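Local coordinates for Lmo0131 protein (Listeria monocytogenes, PDB 4Q6J) that is of unknown function but has the TIM-barrel fold of an EAL domain and may act as a cyclic-guanylate-specific phosphodiesterase, at residues I11-R16 with D59-A65; I78-N82 with V112-Y118; L135-D139 with R168-I172. All coordinates share one frame; numbering follows the deposited sequence.

Contact 1: residues I11-R16 with D59-A65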
loop_
_atom_site.group_PDB
_atom_site.type_symbol
_atom_site.label_atom_id
_atom_site.label_comp_id
_atom_site.label_asym_id
_atom_site.label_seq_id
_atom_site.Cartn_x
_atom_site.Cartn_y
_atom_site.Cartn_z
ATOM N N ILE B 11 -14.200 23.305 -6.931
ATOM C CA ILE B 11 -13.264 22.839 -5.895
ATOM C C ILE B 11 -11.879 23.503 -5.963
ATOM O O ILE B 11 -11.455 24.130 -5.004
ATOM C CB ILE B 11 -13.141 21.285 -5.890
ATOM C CG1 ILE B 11 -14.436 20.675 -5.335
ATOM C CG2 ILE B 11 -11.926 20.826 -5.097
ATOM C CD1 ILE B 11 -14.514 19.198 -5.385
ATOM N N TRP B 12 -11.235 23.402 -7.116
ATOM C CA TRP B 12 -9.888 23.901 -7.320
ATOM C C TRP B 12 -9.855 25.403 -7.081
ATOM O O TRP B 12 -8.896 25.912 -6.556
ATOM C CB TRP B 12 -9.372 23.512 -8.722
ATOM C CG TRP B 12 -8.930 22.085 -8.796
ATOM C CD1 TRP B 12 -9.474 21.043 -8.145
ATOM C CD2 TRP B 12 -7.834 21.549 -9.559
ATOM N NE1 TRP B 12 -8.802 19.894 -8.432
ATOM C CE2 TRP B 12 -7.785 20.175 -9.298
ATOM C CE3 TRP B 12 -6.887 22.103 -10.426
ATOM C CZ2 TRP B 12 -6.844 19.340 -9.881
ATOM C CZ3 TRP B 12 -5.958 21.267 -11.000
ATOM C CH2 TRP B 12 -5.935 19.904 -10.717
ATOM N N ASP B 13 -10.874 26.180 -7.431
ATOM C CA ASP B 13 -10.846 27.612 -7.172
ATOM C C ASP B 13 -10.976 27.916 -5.681
ATOM O O ASP B 13 -10.415 28.896 -5.199
ATOM C CB ASP B 13 -11.900 28.354 -7.979
ATOM C CG ASP B 13 -11.511 29.802 -8.236
ATOM O OD1 ASP B 13 -10.345 30.168 -7.951
ATOM O OD2 ASP B 13 -12.362 30.567 -8.736
ATOM N N ALA B 14 -11.694 27.074 -4.944
ATOM C CA ALA B 14 -11.796 27.272 -3.501
ATOM C C ALA B 14 -10.443 27.015 -2.817
ATOM O O ALA B 14 -10.016 27.736 -1.952
ATOM C CB ALA B 14 -12.871 26.401 -2.930
ATOM N N ILE B 15 -9.763 25.970 -3.233
ATOM C CA ILE B 15 -8.427 25.685 -2.749
ATOM C C ILE B 15 -7.426 26.832 -3.043
ATOM O O ILE B 15 -6.534 27.122 -2.246
ATOM C CB ILE B 15 -7.946 24.402 -3.392
ATOM C CG1 ILE B 15 -8.617 23.211 -2.743
ATOM C CG2 ILE B 15 -6.490 24.265 -3.259
ATOM C CD1 ILE B 15 -8.455 21.997 -3.535
ATOM N N ARG B 16 -7.578 27.487 -4.187
ATOM C CA ARG B 16 -6.740 28.645 -4.537
ATOM C C ARG B 16 -7.062 29.897 -3.716
ATOM O O ARG B 16 -6.167 30.671 -3.377
ATOM C CB ARG B 16 -6.841 28.956 -6.030
ATOM C CG ARG B 16 -6.187 27.893 -6.885
ATOM C CD ARG B 16 -5.540 28.468 -8.125
ATOM N NE ARG B 16 -5.018 27.419 -8.993
ATOM C CZ ARG B 16 -5.755 26.772 -9.881
ATOM N NH1 ARG B 16 -7.043 27.060 -9.999
ATOM N NH2 ARG B 16 -5.215 25.841 -10.645
ATOM N N ASP B 59 -7.439 16.839 -4.959
ATOM C CA ASP B 59 -7.166 18.124 -5.549
ATOM C C ASP B 59 -6.028 18.871 -4.835
ATOM O O ASP B 59 -5.198 19.477 -5.482
ATOM C CB ASP B 59 -8.455 18.917 -5.600
ATOM C CG ASP B 59 -9.596 18.107 -6.164
ATOM O OD1 ASP B 59 -10.373 17.527 -5.385
ATOM O OD2 ASP B 59 -9.694 18.050 -7.390
ATOM N N ILE B 60 -5.983 18.793 -3.510
ATOM C CA ILE B 60 -4.972 19.517 -2.738
ATOM C C ILE B 60 -3.539 19.089 -3.076
ATOM O O ILE B 60 -2.681 19.912 -3.299
ATOM C CB ILE B 60 -5.208 19.284 -1.221
ATOM C CG1 ILE B 60 -6.559 19.850 -0.774
ATOM C CG2 ILE B 60 -4.073 19.836 -0.377
ATOM C CD1 ILE B 60 -6.517 21.307 -0.373
ATOM N N VAL B 61 -3.319 17.787 -3.133
ATOM C CA VAL B 61 -2.079 17.188 -3.582
ATOM C C VAL B 61 -1.737 17.634 -5.005
ATOM O O VAL B 61 -0.674 18.189 -5.249
ATOM C CB VAL B 61 -2.204 15.664 -3.516
ATOM C CG1 VAL B 61 -1.156 14.998 -4.376
ATOM C CG2 VAL B 61 -2.152 15.189 -2.061
ATOM N N LEU B 62 -2.653 17.420 -5.938
ATOM C CA LEU B 62 -2.452 17.851 -7.329
ATOM C C LEU B 62 -2.241 19.367 -7.512
ATOM O O LEU B 62 -1.644 19.825 -8.488
ATOM C CB LEU B 62 -3.622 17.369 -8.181
ATOM C CG LEU B 62 -3.717 15.842 -8.104
ATOM C CD1 LEU B 62 -5.153 15.352 -8.193
ATOM C CD2 LEU B 62 -2.797 15.176 -9.153
ATOM N N LEU B 63 -2.750 20.141 -6.568
ATOM C CA LEU B 63 -2.539 21.573 -6.590
ATOM C C LEU B 63 -1.385 21.947 -5.649
ATOM O O LEU B 63 -1.119 23.125 -5.441
ATOM C CB LEU B 63 -3.831 22.327 -6.228
ATOM C CG LEU B 63 -4.869 22.652 -7.309
ATOM C CD1 LEU B 63 -5.884 23.673 -6.814
ATOM C CD2 LEU B 63 -4.197 23.157 -8.578
ATOM N N ASN B 64 -0.690 20.926 -5.142
ATOM C CA ASN B 64 0.363 21.070 -4.122
ATOM C C ASN B 64 0.032 22.108 -3.028
ATOM O O ASN B 64 0.859 22.952 -2.675
ATOM C CB ASN B 64 1.761 21.282 -4.750
ATOM C CG ASN B 64 2.314 20.011 -5.445
ATOM O OD1 ASN B 64 3.072 19.224 -4.853
ATOM N ND2 ASN B 64 1.949 19.826 -6.712
ATOM N N ALA B 65 -1.191 22.016 -2.508
ATOM C CA ALA B 65 -1.724 22.961 -1.512
ATOM C C ALA B 65 -1.697 22.449 -0.056
ATOM O O ALA B 65 -2.198 23.108 0.858
ATOM C CB ALA B 65 -3.154 23.383 -1.897
#
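Ala65 N donates to Ile60 O over 2.7 Å, and this bond, joined by the one from Asn64 N to Val61 O, closes the Schellman motif at the end of helix 53-62. The turn puts Leu63 and Ala65 against one side of helix 8-16, where Ile15 meets them with its CG2 methyl: Ile15 CG2 is 3.7 Å from Ala65 CB and equally far from Leu63 CD1. That methyl lies anti to the backbone N and CG1 beside it (chi1 -76°), which sends the other branch away from the turn: Ile15 CG1 is 3.7 Å from Ile60 CD1, and Ile15 CD1 lies beside Asp59 CB. Leu63 also lies over one face of Trp12 in a CH-pi contact, its CG 4.0 Å from the centre of the six-membered ring and 20° off the ring normal. Leu63 CD1 sits above the centre of the Arg16 guanidinium, bridging two flat groups. At the indole edge lies Asp59 OD2, modelled too near Trp12 NE1 for that detail to be trusted. Leu184 of the second subunit packs on Trp12 and Arg16. Ile15, Ile60 and Ala65 rest on Tyr20 of strand 20-29, and Ile15 reaches Leu44 of strand 35-45.

Contact 2: residues I78-N82 with V112-Y118. With EDO (1,2-ethanediol), chain O.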
loop_
_atom_site.group_PDB
_atom_site.type_symbol
_atom_site.label_atom_id
_atom_site.label_comp_id
_atom_site.label_asym_id
_atom_site.label_seq_id
_atom_site.Cartn_x
_atom_site.Cartn_y
_atom_site.Cartn_z
ATOM N N ILE B 78 -4.639 27.515 16.853
ATOM C CA ILE B 78 -3.927 28.255 17.879
ATOM C C ILE B 78 -4.716 29.485 18.339
ATOM O O ILE B 78 -4.818 29.770 19.524
ATOM C CB ILE B 78 -2.527 28.621 17.384
ATOM C CG1 ILE B 78 -1.669 27.357 17.398
ATOM C CG2 ILE B 78 -1.937 29.746 18.208
ATOM C CD1 ILE B 78 -0.350 27.486 16.719
ATOM N N LYS B 79 -5.293 30.211 17.393
ATOM C CA LYS B 79 -6.121 31.347 17.743
ATOM C C LYS B 79 -7.300 30.905 18.608
ATOM O O LYS B 79 -7.620 31.521 19.619
ATOM C CB LYS B 79 -6.622 32.013 16.468
ATOM C CG LYS B 79 -5.548 32.751 15.713
ATOM C CD LYS B 79 -5.954 32.929 14.247
ATOM C CE LYS B 79 -5.069 33.902 13.493
ATOM N NZ LYS B 79 -3.681 33.848 13.983
ATOM N N GLN B 80 -7.948 29.825 18.197
ATOM C CA GLN B 80 -9.103 29.309 18.919
ATOM C C GLN B 80 -8.809 28.853 20.366
ATOM O O GLN B 80 -9.624 29.056 21.268
ATOM C CB GLN B 80 -9.720 28.168 18.142
ATOM C CG GLN B 80 -11.111 27.787 18.630
ATOM C CD GLN B 80 -12.052 28.972 18.711
ATOM O OE1 GLN B 80 -12.287 29.530 19.778
ATOM N NE2 GLN B 80 -12.595 29.357 17.573
ATOM N N ILE B 81 -7.664 28.214 20.571
ATOM C CA ILE B 81 -7.239 27.777 21.892
ATOM C C ILE B 81 -7.004 29.007 22.740
ATOM O O ILE B 81 -7.451 29.063 23.888
ATOM C CB ILE B 81 -5.951 26.974 21.798
ATOM C CG1 ILE B 81 -6.204 25.641 21.113
ATOM C CG2 ILE B 81 -5.362 26.739 23.165
ATOM C CD1 ILE B 81 -4.912 24.958 20.699
ATOM N N ASN B 82 -6.303 29.992 22.171
ATOM C CA ASN B 82 -6.037 31.250 22.880
ATOM C C ASN B 82 -7.310 31.905 23.345
ATOM O O ASN B 82 -7.376 32.377 24.460
ATOM C CB ASN B 82 -5.248 32.254 22.028
ATOM C CG ASN B 82 -3.808 31.848 21.838
ATOM O OD1 ASN B 82 -3.269 31.002 22.556
ATOM N ND2 ASN B 82 -3.172 32.464 20.868
ATOM N N VAL B 112 4.291 27.715 17.188
ATOM C CA VAL B 112 3.701 27.425 18.496
ATOM C C VAL B 112 4.333 28.257 19.621
ATOM O O VAL B 112 3.652 28.920 20.380
ATOM C CB VAL B 112 3.774 25.906 18.833
ATOM C CG1 VAL B 112 3.396 25.659 20.275
ATOM C CG2 VAL B 112 2.853 25.132 17.905
ATOM N N LYS B 113 5.650 28.278 19.696
ATOM C CA LYS B 113 6.321 28.985 20.775
ATOM C C LYS B 113 5.960 30.466 20.740
ATOM O O LYS B 113 5.759 31.096 21.755
ATOM C CB LYS B 113 7.831 28.788 20.652
ATOM C CG LYS B 113 8.649 29.458 21.742
ATOM C CD LYS B 113 10.121 29.129 21.624
ATOM C CE LYS B 113 10.770 29.188 22.992
ATOM N NZ LYS B 113 12.165 28.705 22.968
ATOM N N GLU B 114 5.940 31.058 19.554
ATOM C CA GLU B 114 5.591 32.463 19.367
ATOM C C GLU B 114 4.131 32.833 19.633
ATOM O O GLU B 114 3.832 33.917 20.090
ATOM C CB GLU B 114 6.022 32.925 17.970
ATOM C CG GLU B 114 5.586 34.332 17.621
ATOM C CD GLU B 114 5.931 34.733 16.202
ATOM O OE1 GLU B 114 6.006 33.860 15.318
ATOM O OE2 GLU B 114 6.105 35.936 15.955
ATOM N N HIS B 115 3.218 31.946 19.262
ATOM C CA HIS B 115 1.804 32.318 19.181
ATOM C C HIS B 115 0.857 31.666 20.197
ATOM O O HIS B 115 -0.165 32.245 20.538
ATOM C CB HIS B 115 1.264 31.985 17.773
ATOM C CG HIS B 115 1.952 32.714 16.662
ATOM N ND1 HIS B 115 1.425 33.843 16.078
ATOM C CD2 HIS B 115 3.116 32.462 16.012
ATOM C CE1 HIS B 115 2.241 34.266 15.130
ATOM N NE2 HIS B 115 3.276 33.450 15.073
ATOM N N LEU B 116 1.142 30.447 20.624
ATOM C CA LEU B 116 0.164 29.726 21.396
ATOM C C LEU B 116 0.389 30.050 22.850
ATOM O O LEU B 116 1.462 29.829 23.376
ATOM C CB LEU B 116 0.246 28.235 21.145
ATOM C CG LEU B 116 -0.711 27.380 21.961
ATOM C CD1 LEU B 116 -2.140 27.856 21.810
ATOM C CD2 LEU B 116 -0.570 25.936 21.515
ATOM N N LYS B 117 -0.618 30.604 23.498
ATOM C CA LYS B 117 -0.437 31.005 24.880
ATOM C C LYS B 117 -0.601 29.815 25.834
ATOM O O LYS B 117 -0.081 29.840 26.939
ATOM C CB LYS B 117 -1.381 32.173 25.245
ATOM C CG LYS B 117 -1.164 33.426 24.393
ATOM C CD LYS B 117 0.333 33.585 24.138
ATOM C CE LYS B 117 0.710 34.898 23.493
ATOM N NZ LYS B 117 0.356 36.046 24.357
ATOM N N TYR B 118 -1.305 28.779 25.383
ATOM C CA TYR B 118 -1.621 27.599 26.184
ATOM C C TYR B 118 -1.159 26.332 25.476
ATOM O O TYR B 118 -1.976 25.559 24.989
ATOM C CB TYR B 118 -3.130 27.520 26.442
ATOM C CG TYR B 118 -3.668 28.837 26.896
ATOM C CD1 TYR B 118 -3.264 29.382 28.118
ATOM C CD2 TYR B 118 -4.537 29.572 26.104
ATOM C CE1 TYR B 118 -3.716 30.616 28.543
ATOM C CE2 TYR B 118 -5.012 30.821 26.521
ATOM C CZ TYR B 118 -4.595 31.331 27.754
ATOM O OH TYR B 118 -5.048 32.553 28.179
HETATM C C1 EDO O . 6.418 32.872 12.696
HETATM O O1 EDO O . 5.346 33.662 13.189
HETATM C C2 EDO O . 6.407 31.519 13.384
HETATM O O2 EDO O . 7.495 31.410 14.259
HETATM O O HOH W 1 -6.572 34.106 26.549
#
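Ile78 meets the end of helix 102-115 with both of its branches. Ile78 CG2 sits 3.8 Å from Leu116 CA, beside the carbonyl and CB of His115, while the longer branch carries Ile78 CD1 across Val112 at about a right angle, 4.1 Å from Val112 CG2. One turn on, Ile81 turns CG2 to Leu116 CD1 at 3.7 Å; the same methyl touches Tyr118 CB, and Ile81 continues inward onto Ile90 and Leu122 of neighbouring parallel strands. These are adjacent outer helices of the TIM barrel, and segment 112-118 is the last turn of helix 102-115 and the start of the loop to strand 122-127. Asn82, with CG beside the backbone N (chi1 -72°), brings its amide to that helix end and loop and grips them with both ends. Asn82 OD1 accepts from Lys117 N at 2.8 Å, and Asn82 ND2 donates to His115 O at 3.0 Å, each nearly straight, with the His115 carbonyl oxygen close to the amide plane. The two bonds fix the rotation of the amide. Asn82 O faces the edge of the Tyr118 ring, 3.5 Å from CE2, and a water donating to that oxygen also hydrogen-bonds Tyr118 OH.

Contact 3: residues L135-D139 with R168-I172; sequences LAIAD and RSLPI
An inverse gamma turn centred on Pro171 follows helix 163-169 on the way to strand 174-177, and the residues entering it, Ser169 and Leu170, lie against the start of helix 136-146, at Leu135 just before it and at Ala138 and Asp139 in its first turn. The hydrogen bond closing the gamma turn, Ile172 N to Leu170 O, is weak. Leu170 presses its CD2 methyl onto the helix start: CD2 is 3.6 Å from Asp139 N and 3.9 Å from Ala138 CB, with Leu135 O also beside it. Asp139 N is already bonded to Leu135 O, at 2.8 Å, in the bond that opens the helix. Leu135 crosses Leu170 at about a right angle, its CD1 packing 3.9 Å from Leu170 CG and also against the CB of Ser169. Asp139 CG lies anti to the backbone N (chi1 -174°), which turns the carboxylate to segment 168-172. Asp139 OD1 rests 3.4 Å from Pro171 CD, and a water spans the rest of the approach, donating to Asp139 OD2 at 2.7 Å and to Ser169 O at 2.8 Å. Asp139 OD2 also forms a salt bridge with Arg143, one turn further along helix 136-146. Leu170 and Pro171 pack on Leu142 of this helix, Leu170 reaches Ile126 of strand 122-127, and Lys146 donates to Pro171 O.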
loop_
_atom_site.group_PDB
_atom_site.type_symbol
_atom_site.label_atom_id
_atom_site.label_comp_id
_atom_site.label_asym_id
_atom_site.label_seq_id
_atom_site.Cartn_x
_atom_site.Cartn_y
_atom_site.Cartn_z
ATOM N N LEU B 135 11.407 5.808 12.421
ATOM C CA LEU B 135 10.600 6.617 13.310
ATOM C C LEU B 135 11.423 7.577 14.137
ATOM O O LEU B 135 10.866 8.414 14.805
ATOM C CB LEU B 135 9.778 5.712 14.251
ATOM C CG LEU B 135 8.562 4.996 13.670
ATOM C CD1 LEU B 135 7.506 4.764 14.721
ATOM C CD2 LEU B 135 7.964 5.768 12.518
ATOM N N ALA B 136 12.744 7.437 14.108
ATOM C CA ALA B 136 13.601 8.231 14.982
ATOM C C ALA B 136 13.507 9.748 14.758
ATOM O O ALA B 136 13.512 10.513 15.724
ATOM C CB ALA B 136 15.014 7.782 14.881
ATOM N N ILE B 137 13.442 10.182 13.499
ATOM C CA ILE B 137 13.301 11.607 13.181
ATOM C C ILE B 137 11.949 12.122 13.659
ATOM O O ILE B 137 11.867 13.162 14.304
ATOM C CB ILE B 137 13.404 11.911 11.680
ATOM C CG1 ILE B 137 14.612 11.207 11.072
ATOM C CG2 ILE B 137 13.539 13.398 11.453
ATOM C CD1 ILE B 137 15.920 11.788 11.512
ATOM N N ALA B 138 10.890 11.390 13.342
ATOM C CA ALA B 138 9.570 11.729 13.828
ATOM C C ALA B 138 9.584 11.855 15.360
ATOM O O ALA B 138 9.068 12.815 15.914
ATOM C CB ALA B 138 8.606 10.688 13.390
ATOM N N ASP B 139 10.187 10.874 16.026
ATOM C CA ASP B 139 10.289 10.827 17.474
ATOM C C ASP B 139 10.903 12.119 17.991
ATOM O O ASP B 139 10.335 12.782 18.841
ATOM C CB ASP B 139 11.150 9.628 17.844
ATOM C CG ASP B 139 11.208 9.380 19.319
ATOM O OD1 ASP B 139 10.367 9.942 20.057
ATOM O OD2 ASP B 139 12.098 8.598 19.728
ATOM N N ARG B 168 5.104 2.051 20.175
ATOM C CA ARG B 168 6.396 1.715 20.738
ATOM C C ARG B 168 7.408 2.847 20.603
ATOM O O ARG B 168 8.060 3.204 21.569
ATOM C CB ARG B 168 6.937 0.477 20.035
ATOM C CG ARG B 168 8.375 0.208 20.325
ATOM C CD ARG B 168 8.928 -0.909 19.473
ATOM N NE ARG B 168 10.190 -1.385 20.030
ATOM C CZ ARG B 168 10.801 -2.511 19.683
ATOM N NH1 ARG B 168 10.287 -3.314 18.769
ATOM N NH2 ARG B 168 11.923 -2.823 20.270
ATOM N N SER B 169 7.510 3.437 19.414
ATOM C CA SER B 169 8.635 4.302 19.111
ATOM C C SER B 169 8.362 5.808 18.939
ATOM O O SER B 169 9.274 6.566 18.596
ATOM C CB SER B 169 9.385 3.744 17.909
ATOM O OG SER B 169 9.640 2.364 18.098
ATOM N N LEU B 170 7.128 6.241 19.180
ATOM C CA LEU B 170 6.815 7.668 19.219
ATOM C C LEU B 170 6.345 8.070 20.625
ATOM O O LEU B 170 5.940 7.210 21.406
ATOM C CB LEU B 170 5.759 8.003 18.168
ATOM C CG LEU B 170 6.236 7.820 16.734
ATOM C CD1 LEU B 170 5.117 8.198 15.826
ATOM C CD2 LEU B 170 7.436 8.682 16.513
ATOM N N PRO B 171 6.413 9.367 20.964
ATOM C CA PRO B 171 6.058 9.767 22.330
ATOM C C PRO B 171 4.555 10.089 22.487
ATOM O O PRO B 171 4.149 11.179 22.823
ATOM C CB PRO B 171 6.943 10.990 22.559
ATOM C CG PRO B 171 6.974 11.627 21.258
ATOM C CD PRO B 171 7.015 10.487 20.226
ATOM N N ILE B 172 3.739 9.070 22.264
ATOM C CA ILE B 172 2.294 9.194 22.224
ATOM C C ILE B 172 1.667 9.381 23.617
ATOM O O ILE B 172 2.009 8.671 24.560
ATOM C CB ILE B 172 1.677 7.946 21.542
ATOM C CG1 ILE B 172 2.351 7.653 20.202
ATOM C CG2 ILE B 172 0.206 8.121 21.355
ATOM C CD1 ILE B 172 2.365 8.820 19.293
HETATM O O HOH W 2 12.057 6.229 18.467
#

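The three contacts follow one another along the chain without touching; the nearest atoms of contacts 2 and 3 are about 14 Å apart. Contact 1, the most buried, joins the helix before the first strand to helix 53-62 and relies on apolar and CH-pi packing. Contacts 2 and 3, both partly buried, each set a chain segment leaving one barrel helix against a neighbouring helix. In contact 2 an asparagine holds that backbone directly, whereas in contact 3 water links the aspartate to it. Contacts 1 and 3 also meet the third subunit: Asn64 OD1 accepts from Ala136 N of that subunit, and Ala136 N donates to its Asn64.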